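Local coordinates for protein chloromuconate cycloisomerase (Rhodococcus opacus, PDB 4M0X) that is an enzyme of the enolase superfamily, with an enolase-like N-terminal domain and a barrel domain that holds a manganese(II) ion, at residues Glu248-Val253 with Ile272-Gly277. Numbering follows the deposited sequence.
Sequences ESVTTV and IPKSGG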
loop_
_atom_site.group_PDB
_atom_site.type_symbol
_atom_site.label_atom_id
_atom_site.label_comp_id
_atom_site.label_asym_id
_atom_site.label_seq_id
_atom_site.Cartn_x
_atom_site.Cartn_y
_atom_site.Cartn_z
ATOM N N GLU A 248 -12.337 -18.242 15.491
ATOM C CA GLU A 248 -11.256 -19.154 15.063
ATOM C C GLU A 248 -10.007 -18.423 14.557
ATOM O O GLU A 248 -8.910 -18.977 14.606
ATOM C CB GLU A 248 -11.727 -20.048 13.908
ATOM C CG GLU A 248 -12.656 -21.206 14.244
ATOM C CD GLU A 248 -14.107 -20.778 14.259
ATOM O OE1 GLU A 248 -14.406 -19.543 14.409
ATOM O OE2 GLU A 248 -14.964 -21.683 14.124
ATOM N N SER A 249 -10.189 -17.205 14.029
ATOM C CA SER A 249 -9.102 -16.411 13.476
ATOM C C SER A 249 -8.268 -15.728 14.542
ATOM O O SER A 249 -7.123 -15.370 14.254
ATOM C CB SER A 249 -9.633 -15.361 12.498
ATOM O OG SER A 249 -9.982 -15.925 11.235
ATOM N N VAL A 250 -8.844 -15.510 15.739
ATOM C CA VAL A 250 -8.093 -14.982 16.894
ATOM C C VAL A 250 -7.883 -16.006 17.959
ATOM O O VAL A 250 -8.736 -16.222 18.825
ATOM C CB VAL A 250 -8.785 -13.866 17.685
ATOM C CG1 VAL A 250 -8.014 -12.554 17.579
ATOM C CG2 VAL A 250 -10.264 -13.764 17.382
ATOM N N THR A 251 -6.733 -16.624 17.950
ATOM C CA THR A 251 -6.459 -17.509 19.050
ATOM C C THR A 251 -5.178 -17.098 19.682
ATOM O O THR A 251 -4.835 -17.610 20.715
ATOM C CB THR A 251 -6.313 -18.948 18.607
ATOM O OG1 THR A 251 -5.122 -19.047 17.819
ATOM C CG2 THR A 251 -7.534 -19.392 17.801
ATOM N N THR A 252 -4.450 -16.193 19.055
ATOM C CA THR A 252 -3.211 -15.747 19.650
ATOM C C THR A 252 -3.137 -14.253 19.508
ATOM O O THR A 252 -3.755 -13.658 18.627
ATOM C CB THR A 252 -1.926 -16.398 19.027
ATOM O OG1 THR A 252 -1.610 -15.794 17.750
ATOM C CG2 THR A 252 -2.061 -17.906 18.883
ATOM N N VAL A 253 -2.361 -13.691 20.407
ATOM C CA VAL A 253 -1.988 -12.306 20.472
ATOM C C VAL A 253 -1.318 -11.821 19.158
ATOM O O VAL A 253 -1.480 -10.674 18.756
ATOM C CB VAL A 253 -1.115 -12.119 21.774
ATOM C CG1 VAL A 253 0.359 -12.434 21.552
ATOM C CG2 VAL A 253 -1.302 -10.759 22.401
ATOM N N ILE A 272 -10.998 -18.298 26.877
ATOM C CA ILE A 272 -9.760 -18.757 27.490
ATOM C C ILE A 272 -9.092 -19.983 26.826
ATOM O O ILE A 272 -7.937 -19.886 26.407
ATOM C CB ILE A 272 -9.897 -18.929 29.013
ATOM C CG1 ILE A 272 -10.068 -17.568 29.656
ATOM C CG2 ILE A 272 -8.650 -19.575 29.607
ATOM C CD1 ILE A 272 -10.174 -17.615 31.158
ATOM N N PRO A 273 -9.811 -21.121 26.703
ATOM C CA PRO A 273 -9.203 -22.355 26.180
ATOM C C PRO A 273 -8.417 -22.129 24.888
ATOM O O PRO A 273 -7.257 -22.493 24.769
ATOM C CB PRO A 273 -10.419 -23.237 25.875
ATOM C CG PRO A 273 -11.494 -22.722 26.743
ATOM C CD PRO A 273 -11.278 -21.242 26.761
ATOM N N LYS A 274 -9.073 -21.508 23.931
ATOM C CA LYS A 274 -8.516 -21.284 22.620
ATOM C C LYS A 274 -7.254 -20.378 22.586
ATOM O O LYS A 274 -6.489 -20.432 21.618
ATOM C CB LYS A 274 -9.659 -20.837 21.701
ATOM C CG LYS A 274 -9.451 -19.629 20.835
ATOM C CD LYS A 274 -10.421 -18.514 21.177
ATOM C CE LYS A 274 -10.713 -17.747 19.894
ATOM N NZ LYS A 274 -11.385 -16.435 20.045
ATOM N N SER A 275 -7.033 -19.592 23.645
ATOM C CA SER A 275 -5.892 -18.657 23.740
ATOM C C SER A 275 -4.816 -19.248 24.590
ATOM O O SER A 275 -3.778 -18.612 24.799
ATOM C CB SER A 275 -6.262 -17.347 24.433
ATOM O OG SER A 275 -7.516 -16.867 24.016
ATOM N N GLY A 276 -5.089 -20.435 25.123
ATOM C CA GLY A 276 -4.175 -21.098 26.056
ATOM C C GLY A 276 -4.060 -20.458 27.430
ATOM O O GLY A 276 -3.001 -20.534 28.060
ATOM N N GLY A 277 -5.139 -19.811 27.881
ATOM C CA GLY A 277 -5.241 -19.349 29.264
ATOM C C GLY A 277 -5.701 -17.937 29.560
ATOM O O GLY A 277 -5.989 -17.132 28.678
#
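Thr251 lies across the stem of Lys274 at about a right angle, its methyl CG2 meeting the lysine CG at 3.6 Å. The CB of the threonine sits 3.4 Å from the lysine's own carbonyl O, so Thr251 touches both backbone and side chain of that residue. CG2 is placed there by a chi1 of 67°, which sets the methyl opposite the carbonyl carbon and beside the backbone N; OG1 makes a weak hydrogen bond with Gln255. One residue on, the CA of Ser275 points its hydrogen almost straight (166° at H) at Thr251 O, 3.4 Å away, a CH···O contact where the two backbones come together.

Beyond its stem, Lys274 bends at chi2 and chi3 and runs on past the backbone of Val250. Its NZ passes 3.9 Å from CG2 of Val250, and farther out it forms a long, weak ion pair with Asp247, one of the manganese ligands. Ser275 OG is held by Lys271 O.

The short helix 272-275 ends in a Schellman motif: Gly276 has positive phi, and Gly277 N bonds back to Ile272 O and Gly276 N to Pro273 O. Thr252 OG1 caps Gln255 N at the start of helix 253-262. The contact thus joins the loop after strand 244-246 to the short helix following the neighbouring parallel strand 267-270. The metal ligands Asp196, Glu222 and Asp247 sit at the C-terminal ends of successive barrel strands, as is characteristic of the enolase superfamily, with the Lys274 side chain about 8 Å from the manganese ion.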